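Local coordinates for uncharacterized protein (Staphylococcus aureus, PDB 3P8A), which is of unknown function but belongs to the glyoxalase-like (VOC) family, built mainly from mixed, largely antiparallel beta sheets, at residues Q34-S39 with G57-L62; H30-L35 with Y103-K108. All blocks are in the same frame, centred on the assembly; numbering follows the deposited sequence.

Both contacts start from the chain that leaves strand 24-31, share Q34 and L35, and lie about 9 Å apart between centres. Contact 2 is the buried one: two neighbouring strands of the eight-stranded sheet pair at their ends through backbone hydrogen bonds, with a glutamine side-chain oxygen bonding to a backbone N-H just past the paired residues. Contact 1 is only partly buried and joins the loop that follows to strand 58-64 of the same sheet, using a lysine ammonium against main-chain carbonyls and a leucine alongside the lysine's aliphatic carbons. The two meet directly where F38 CZ packs on I32 CD1 at 3.7 Å, an apolar join between two regions that each combine polar bonds with packing.

Contact 1 of 2, residues Q34-S39 with G57-L62; sequences QLDRFS and GTFNKL
The loop between strands 24-31 and 48-53 turns back over strand 58-64, and K61 of that strand reaches into the turn at L35-F38. K61 NZ lies 2.7 Å from F38 O, in the carbonyl plane. A second bond joins K61 NZ to L35 O at 2.9 Å, the donor tilted 16° from that carbonyl's plane. A weak third bond runs from K61 NZ to D36 O, 3.4 Å. L35 O also accepts the backbone N-H of F38, 3.1 Å from F38 N to L35 O, so one carbonyl serves both the turn and the lysine. With CG beside its backbone N (chi1 -83°) and the rest of the chain extended, K61 carries NZ past L35 to these oxygens. Since they come from the main chain, the positive charge is met by carbonyl dipoles; the D36 carboxylate, 5.3 Å away from D36 OD1 to K61 NZ, can at most add a longer-range attraction.

L35 supplies the apolar half. Its side chain and that of K61 run alongside each other in opposite directions, and L35 CD1 meets K61 CD at 4.0 Å. The L35 side chain puts CD2 against the strand backbone near F59 O and N60 CA, while CB touches CE2 of the F59 ring. D36 comes to that same ring atom, D36 OD1 lying 3.8 Å from F59 CE2; the two side chains cross nearly at right angles, although carboxylate and ring planes differ by just 26°. L35 and F38 also touch L72 of strand 69-75, and D74 OD2 of that strand accepts the backbone N-H of L35. R37 N to Q34 O and F38 N to L35 O make two overlapping beta turns, which a lysine of strand 58-64 bonds to the sheet of the glyoxalase-like fold.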
ATOM      1  N   GLN A  34       4.338   1.379  18.468  1.00 14.77           N
ATOM      2  CA  GLN A  34       5.008   2.535  19.091  1.00 14.65           C
ATOM      3  C   GLN A  34       5.572   3.485  18.035  1.00 16.22           C
ATOM      4  O   GLN A  34       6.740   3.902  18.086  1.00 15.61           O
ATOM      5  CB  GLN A  34       6.104   2.098  20.104  1.00 16.83           C
ATOM      6  CG  GLN A  34       5.536   1.415  21.350  1.00 35.25           C
ATOM      7  CD  GLN A  34       6.615   0.817  22.221  1.00 60.84           C
ATOM      8  OE1 GLN A  34       7.742   1.325  22.319  1.00 53.92           O
ATOM      9  NE2 GLN A  34       6.281  -0.276  22.895  1.00 62.08           N
ATOM     10  N   LEU A  35       4.733   3.791  17.036  1.00 12.44           N
ATOM     11  CA  LEU A  35       5.087   4.674  15.917  1.00 12.19           C
ATOM     12  C   LEU A  35       5.499   6.091  16.342  1.00 16.27           C
ATOM     13  O   LEU A  35       6.306   6.691  15.649  1.00 14.03           O
ATOM     14  CB  LEU A  35       3.919   4.703  14.898  1.00 10.93           C
ATOM     15  CG  LEU A  35       4.014   5.583  13.660  1.00 12.22           C
ATOM     16  CD1 LEU A  35       5.248   5.244  12.808  1.00 10.22           C
ATOM     17  CD2 LEU A  35       2.750   5.481  12.856  1.00 11.14           C
ATOM     18  N   ASP A  36       4.981   6.619  17.469  1.00 17.71           N
ATOM     19  CA  ASP A  36       5.351   7.974  17.915  1.00 19.22           C
ATOM     20  C   ASP A  36       6.839   8.149  18.200  1.00 23.82           C
ATOM     21  O   ASP A  36       7.363   9.251  18.053  1.00 23.96           O
ATOM     22  CB  ASP A  36       4.573   8.390  19.149  1.00 22.39           C
ATOM     23  CG  ASP A  36       3.193   8.904  18.844  1.00 42.94           C
ATOM     24  OD1 ASP A  36       3.034   9.606  17.810  1.00 47.63           O
ATOM     25  OD2 ASP A  36       2.284   8.671  19.667  1.00 47.67           O
ATOM     26  N   ARG A  37       7.504   7.061  18.619  1.00 18.38           N
ATOM     27  CA  ARG A  37       8.927   7.057  18.962  1.00 17.70           C
ATOM     28  C   ARG A  37       9.788   6.859  17.720  1.00 19.74           C
ATOM     29  O   ARG A  37      10.985   7.151  17.735  1.00 18.39           O
ATOM     30  CB  ARG A  37       9.219   5.894  19.938  1.00 17.77           C
ATOM     31  CG  ARG A  37       8.526   6.016  21.298  1.00 28.22           C
ATOM     32  CD  ARG A  37       8.532   4.701  22.063  1.00 39.17           C
ATOM     33  NE  ARG A  37       9.831   4.425  22.677  1.00 62.24           N
ATOM     34  CZ  ARG A  37      10.215   4.880  23.868  1.00 82.45           C
ATOM     35  NH1 ARG A  37      11.415   4.580  24.345  1.00 68.11           N
ATOM     36  NH2 ARG A  37       9.402   5.646  24.589  1.00 72.87           N
ATOM     37  N   PHE A  38       9.175   6.319  16.667  1.00 15.63           N
ATOM     38  CA  PHE A  38       9.837   5.899  15.446  1.00 14.47           C
ATOM     39  C   PHE A  38      10.344   6.982  14.519  1.00 19.09           C
ATOM     40  O   PHE A  38       9.645   7.947  14.239  1.00 20.62           O
ATOM     41  CB  PHE A  38       8.965   4.864  14.690  1.00 14.81           C
ATOM     42  CG  PHE A  38       9.621   4.261  13.467  1.00 14.78           C
ATOM     43  CD1 PHE A  38      10.402   3.118  13.573  1.00 17.43           C
ATOM     44  CD2 PHE A  38       9.491   4.860  12.222  1.00 16.25           C
ATOM     45  CE1 PHE A  38      11.035   2.580  12.452  1.00 18.05           C
ATOM     46  CE2 PHE A  38      10.138   4.330  11.103  1.00 19.15           C
ATOM     47  CZ  PHE A  38      10.901   3.189  11.224  1.00 16.60           C
ATOM     48  N   SER A  39      11.530   6.732  13.957  1.00 14.98           N
ATOM     49  CA  SER A  39      12.188   7.471  12.890  1.00 16.55           C
ATOM     50  C   SER A  39      13.011   6.456  12.094  1.00 21.74           C
ATOM     51  O   SER A  39      13.405   5.422  12.637  1.00 23.00           O
ATOM     52  CB  SER A  39      13.095   8.573  13.439  1.00 22.16           C
ATOM     53  OG  SER A  39      14.064   8.056  14.335  1.00 33.33           O
ATOM     54  N   GLY A  57      -9.408   3.853  14.792  1.00 16.70           N
ATOM     55  CA  GLY A  57      -8.589   4.064  15.985  1.00 15.80           C
ATOM     56  C   GLY A  57      -7.096   3.991  15.712  1.00 19.61           C
ATOM     57  O   GLY A  57      -6.304   3.764  16.634  1.00 18.67           O
ATOM     58  N   THR A  58      -6.706   4.184  14.431  1.00 16.58           N
ATOM     59  CA  THR A  58      -5.318   4.133  13.943  1.00 15.69           C
ATOM     60  C   THR A  58      -4.821   5.534  13.624  1.00 18.15           C
ATOM     61  O   THR A  58      -5.635   6.447  13.454  1.00 16.90           O
ATOM     62  CB  THR A  58      -5.189   3.227  12.701  1.00 16.67           C
ATOM     63  OG1 THR A  58      -6.155   3.599  11.708  1.00 15.86           O
ATOM     64  CG2 THR A  58      -5.298   1.751  13.022  1.00 11.80           C
ATOM     65  N   PHE A  59      -3.485   5.701  13.544  1.00 14.06           N
ATOM     66  CA  PHE A  59      -2.816   6.953  13.167  1.00 13.07           C
ATOM     67  C   PHE A  59      -1.611   6.636  12.316  1.00 13.66           C
ATOM     68  O   PHE A  59      -1.084   5.523  12.378  1.00 13.34           O
ATOM     69  CB  PHE A  59      -2.401   7.793  14.395  1.00 14.63           C
ATOM     70  CG  PHE A  59      -1.427   7.135  15.346  1.00 15.07           C
ATOM     71  CD1 PHE A  59      -1.864   6.195  16.276  1.00 18.67           C
ATOM     72  CD2 PHE A  59      -0.086   7.497  15.352  1.00 17.48           C
ATOM     73  CE1 PHE A  59      -0.965   5.595  17.158  1.00 19.78           C
ATOM     74  CE2 PHE A  59       0.819   6.894  16.238  1.00 20.41           C
ATOM     75  CZ  PHE A  59       0.374   5.951  17.135  1.00 18.48           C
ATOM     76  N   ASN A  60      -1.130   7.619  11.578  1.00  9.71           N
ATOM     77  CA  ASN A  60      -0.014   7.381  10.671  1.00 10.71           C
ATOM     78  C   ASN A  60       1.081   8.455  10.667  1.00 15.52           C
ATOM     79  O   ASN A  60       0.933   9.506  11.293  1.00 13.51           O
ATOM     80  CB  ASN A  60      -0.564   7.102   9.232  1.00 12.35           C
ATOM     81  CG  ASN A  60      -1.414   8.206   8.617  1.00 27.08           C
ATOM     82  OD1 ASN A  60      -1.536   9.316   9.146  1.00 16.12           O
ATOM     83  ND2 ASN A  60      -2.023   7.945   7.483  1.00 12.32           N
ATOM     84  N   LYS A  61       2.181   8.163   9.978  1.00 12.41           N
ATOM     85  CA  LYS A  61       3.326   9.037   9.732  1.00 12.91           C
ATOM     86  C   LYS A  61       3.635   8.744   8.311  1.00 16.47           C
ATOM     87  O   LYS A  61       3.499   7.595   7.883  1.00 16.86           O
ATOM     88  CB  LYS A  61       4.539   8.707  10.606  1.00 14.59           C
ATOM     89  CG  LYS A  61       4.509   9.298  11.997  1.00 22.49           C
ATOM     90  CD  LYS A  61       5.891   9.154  12.606  1.00 25.33           C
ATOM     91  CE  LYS A  61       5.943   9.581  14.048  1.00 25.68           C
ATOM     92  NZ  LYS A  61       7.243   9.196  14.656  1.00 19.90           N
ATOM     93  N   LEU A  62       3.979   9.778   7.547  1.00 13.63           N
ATOM     94  CA  LEU A  62       4.147   9.635   6.107  1.00 13.73           C
ATOM     95  C   LEU A  62       5.513   9.968   5.603  1.00 17.79           C
ATOM     96  O   LEU A  62       6.099  10.966   5.996  1.00 17.68           O
ATOM     97  CB  LEU A  62       3.073  10.482   5.391  1.00 14.29           C
ATOM     98  CG  LEU A  62       1.653  10.383   6.005  1.00 18.17           C
ATOM     99  CD1 LEU A  62       0.818  11.594   5.691  1.00 19.37           C
ATOM    100  CD2 LEU A  62       0.953   9.093   5.584  1.00 18.84           C
TER

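Contact 2 of 2, residues H30-L35 with Y103-K108; sequences HYIDQL and YEQGFK
Y31 and G106 form the antiparallel hydrogen-bonded pair here: Y31 N gives to G106 O at 2.9 Å, and G106 N returns a bond to Y31 O at 3.2 Å. The returned bond lies in the carbonyl plane on a lone pair of Y31 O, whereas Y31 N stands 38° out of the plane of G106 C=O. Next along, H30 and F107 make the non-hydrogen-bonded pair, their alpha carbons 4.2 Å apart, and H30 CB packs on F107 CD1 at 3.8 Å with the ring planes oblique.

The Y31 ring lies on the other side of the sheet from H30. Its edge faces two carbonyls in plane, Y31 CD1 at 3.4 Å from E104 O and Y31 CE1 equally near Y103 O, while Y31 CB sits against K108 CG.

Past the paired residues, Q105, extended beyond CG (chi2 178°), brings Q105 OE1 to D33 N at 2.8 Å in a nearly straight bond (168° at the hydrogen), though from above the amide plane.

Farther out, R264 NH1 also binds Q105 OE1, and Y268 OH and R264 O hold the H30 ring nitrogens. K108 NZ bonds to E104 O at 3.0 Å and forms a salt bridge with E101. The Y31-G106 backbone bonds tie strand 24-31 to its antiparallel neighbour 106-113, side by side in the mixed sheet of the glyoxalase-like fold.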
ATOM      1  N   HIS A  30       3.058   0.182   6.132  1.00 10.11           N
ATOM      2  CA  HIS A  30       3.949  -0.486   7.059  1.00  7.02           C
ATOM      3  C   HIS A  30       3.406  -0.329   8.494  1.00 12.26           C
ATOM      4  O   HIS A  30       3.384   0.789   9.022  1.00 12.15           O
ATOM      5  CB  HIS A  30       5.381   0.055   6.907  1.00  6.50           C
ATOM      6  CG  HIS A  30       6.421  -0.633   7.755  1.00  9.20           C
ATOM      7  ND1 HIS A  30       7.749  -0.225   7.730  1.00 11.02           N
ATOM      8  CD2 HIS A  30       6.296  -1.662   8.630  1.00 10.72           C
ATOM      9  CE1 HIS A  30       8.386  -1.021   8.578  1.00 10.32           C
ATOM     10  NE2 HIS A  30       7.550  -1.903   9.148  1.00 10.20           N
ATOM     11  N   TYR A  31       2.987  -1.457   9.125  1.00  9.44           N
ATOM     12  CA  TYR A  31       2.516  -1.463  10.507  1.00  8.73           C
ATOM     13  C   TYR A  31       3.727  -1.441  11.453  1.00 14.29           C
ATOM     14  O   TYR A  31       4.564  -2.327  11.386  1.00 13.40           O
ATOM     15  CB  TYR A  31       1.537  -2.628  10.820  1.00 10.14           C
ATOM     16  CG  TYR A  31       1.324  -2.865  12.307  1.00 10.60           C
ATOM     17  CD1 TYR A  31       1.573  -4.110  12.877  1.00 12.71           C
ATOM     18  CD2 TYR A  31       0.945  -1.824  13.155  1.00 11.27           C
ATOM     19  CE1 TYR A  31       1.409  -4.327  14.247  1.00 10.63           C
ATOM     20  CE2 TYR A  31       0.867  -2.005  14.535  1.00 12.38           C
ATOM     21  CZ  TYR A  31       1.077  -3.266  15.073  1.00 18.67           C
ATOM     22  OH  TYR A  31       0.959  -3.456  16.424  1.00 20.31           O
ATOM     23  N   ILE A  32       3.829  -0.381  12.289  1.00 13.31           N
ATOM     24  CA  ILE A  32       4.915  -0.169  13.255  1.00 13.05           C
ATOM     25  C   ILE A  32       4.336   0.068  14.639  1.00 15.61           C
ATOM     26  O   ILE A  32       3.616   1.038  14.831  1.00 16.02           O
ATOM     27  CB  ILE A  32       5.875   0.988  12.811  1.00 15.39           C
ATOM     28  CG1 ILE A  32       6.683   0.568  11.569  1.00 16.06           C
ATOM     29  CG2 ILE A  32       6.837   1.396  13.961  1.00 15.03           C
ATOM     30  CD1 ILE A  32       7.573   1.618  10.970  1.00 18.01           C
ATOM     31  N   ASP A  33       4.668  -0.798  15.604  1.00 12.74           N
ATOM     32  CA  ASP A  33       4.206  -0.623  16.981  1.00 13.94           C
ATOM     33  C   ASP A  33       4.978   0.562  17.589  1.00 16.81           C
ATOM     34  O   ASP A  33       6.138   0.733  17.255  1.00 15.33           O
ATOM     35  CB  ASP A  33       4.488  -1.895  17.799  1.00 15.08           C
ATOM     36  CG  ASP A  33       4.208  -1.731  19.277  1.00 17.11           C
ATOM     37  OD1 ASP A  33       3.056  -1.426  19.628  1.00 13.28           O
ATOM     38  OD2 ASP A  33       5.137  -1.934  20.078  1.00 21.83           O
ATOM     39  N   GLN A  34       4.338   1.379  18.468  1.00 14.77           N
ATOM     40  CA  GLN A  34       5.008   2.535  19.091  1.00 14.65           C
ATOM     41  C   GLN A  34       5.572   3.485  18.035  1.00 16.22           C
ATOM     42  O   GLN A  34       6.740   3.902  18.086  1.00 15.61           O
ATOM     43  CB  GLN A  34       6.104   2.098  20.104  1.00 16.83           C
ATOM     44  CG  GLN A  34       5.536   1.415  21.350  1.00 35.25           C
ATOM     45  CD  GLN A  34       6.615   0.817  22.221  1.00 60.84           C
ATOM     46  OE1 GLN A  34       7.742   1.325  22.319  1.00 53.92           O
ATOM     47  NE2 GLN A  34       6.281  -0.276  22.895  1.00 62.08           N
ATOM     48  N   LEU A  35       4.733   3.791  17.036  1.00 12.44           N
ATOM     49  CA  LEU A  35       5.087   4.674  15.917  1.00 12.19           C
ATOM     50  C   LEU A  35       5.499   6.091  16.342  1.00 16.27           C
ATOM     51  O   LEU A  35       6.306   6.691  15.649  1.00 14.03           O
ATOM     52  CB  LEU A  35       3.919   4.703  14.898  1.00 10.93           C
ATOM     53  CG  LEU A  35       4.014   5.583  13.660  1.00 12.22           C
ATOM     54  CD1 LEU A  35       5.248   5.244  12.808  1.00 10.22           C
ATOM     55  CD2 LEU A  35       2.750   5.481  12.856  1.00 11.14           C
ATOM     56  N   TYR A 103      -1.138  -8.725  14.862  1.00 13.23           N
ATOM     57  CA  TYR A 103      -0.224  -7.659  15.322  1.00 13.89           C
ATOM     58  C   TYR A 103       1.245  -7.895  14.930  1.00 13.96           C
ATOM     59  O   TYR A 103       2.151  -7.377  15.581  1.00 14.93           O
ATOM     60  CB  TYR A 103      -0.400  -7.368  16.839  1.00 16.72           C
ATOM     61  CG  TYR A 103      -1.763  -6.809  17.197  1.00 20.30           C
ATOM     62  CD1 TYR A 103      -1.981  -5.436  17.250  1.00 22.59           C
ATOM     63  CD2 TYR A 103      -2.818  -7.650  17.532  1.00 21.82           C
ATOM     64  CE1 TYR A 103      -3.236  -4.912  17.564  1.00 24.85           C
ATOM     65  CE2 TYR A 103      -4.079  -7.139  17.846  1.00 23.56           C
ATOM     66  CZ  TYR A 103      -4.281  -5.767  17.864  1.00 32.21           C
ATOM     67  OH  TYR A 103      -5.495  -5.237  18.225  1.00 40.46           O
ATOM     68  N   GLU A 104       1.466  -8.634  13.843  1.00 11.23           N
ATOM     69  CA  GLU A 104       2.793  -8.868  13.279  1.00 11.78           C
ATOM     70  C   GLU A 104       3.156  -7.602  12.499  1.00 13.81           C
ATOM     71  O   GLU A 104       2.415  -7.188  11.609  1.00 13.93           O
ATOM     72  CB  GLU A 104       2.778 -10.077  12.345  1.00 14.00           C
ATOM     73  CG  GLU A 104       2.646 -11.413  13.060  1.00 23.12           C
ATOM     74  CD  GLU A 104       2.190 -12.575  12.188  1.00 42.22           C
ATOM     75  OE1 GLU A 104       2.366 -12.518  10.949  1.00 41.35           O
ATOM     76  OE2 GLU A 104       1.666 -13.559  12.757  1.00 19.17           O
ATOM     77  N   GLN A 105       4.272  -6.978  12.855  1.00  9.29           N
ATOM     78  CA  GLN A 105       4.738  -5.746  12.211  1.00  9.37           C
ATOM     79  C   GLN A 105       5.326  -6.032  10.830  1.00 13.08           C
ATOM     80  O   GLN A 105       5.844  -7.125  10.610  1.00 12.99           O
ATOM     81  CB  GLN A 105       5.779  -5.066  13.094  1.00 10.47           C
ATOM     82  CG  GLN A 105       5.201  -4.637  14.429  1.00  9.35           C
ATOM     83  CD  GLN A 105       6.254  -4.009  15.294  1.00 15.57           C
ATOM     84  OE1 GLN A 105       6.600  -2.838  15.142  1.00 12.23           O
ATOM     85  NE2 GLN A 105       6.838  -4.797  16.163  1.00 13.55           N
ATOM     86  N   GLY A 106       5.240  -5.047   9.938  1.00 11.13           N
ATOM     87  CA  GLY A 106       5.752  -5.142   8.581  1.00 10.87           C
ATOM     88  C   GLY A 106       4.811  -4.553   7.562  1.00 13.31           C
ATOM     89  O   GLY A 106       3.784  -3.955   7.916  1.00 11.96           O
ATOM     90  N   PHE A 107       5.174  -4.696   6.276  1.00  9.69           N
ATOM     91  CA  PHE A 107       4.333  -4.234   5.185  1.00  9.27           C
ATOM     92  C   PHE A 107       3.009  -4.987   5.219  1.00 14.18           C
ATOM     93  O   PHE A 107       2.991  -6.217   5.361  1.00 13.33           O
ATOM     94  CB  PHE A 107       5.042  -4.403   3.841  1.00 10.10           C
ATOM     95  CG  PHE A 107       6.212  -3.484   3.608  1.00  8.63           C
ATOM     96  CD1 PHE A 107       6.116  -2.125   3.895  1.00 10.07           C
ATOM     97  CD2 PHE A 107       7.375  -3.954   3.004  1.00  9.98           C
ATOM     98  CE1 PHE A 107       7.169  -1.268   3.621  1.00 10.59           C
ATOM     99  CE2 PHE A 107       8.427  -3.091   2.704  1.00 11.53           C
ATOM    100  CZ  PHE A 107       8.333  -1.755   3.044  1.00  9.59           C
ATOM    101  N   LYS A 108       1.898  -4.238   5.185  1.00 10.38           N
ATOM    102  CA  LYS A 108       0.553  -4.824   5.254  1.00  9.75           C
ATOM    103  C   LYS A 108      -0.122  -4.957   3.889  1.00 10.40           C
ATOM    104  O   LYS A 108      -0.795  -5.971   3.625  1.00  9.44           O
ATOM    105  CB  LYS A 108      -0.356  -4.008   6.187  1.00 12.31           C
ATOM    106  CG  LYS A 108       0.087  -3.985   7.668  1.00 18.35           C
ATOM    107  CD  LYS A 108      -0.141  -5.321   8.412  1.00 14.41           C
ATOM    108  CE  LYS A 108       1.141  -6.094   8.655  1.00 14.22           C
ATOM    109  NZ  LYS A 108       0.847  -7.522   9.048  1.00 17.93           N
TER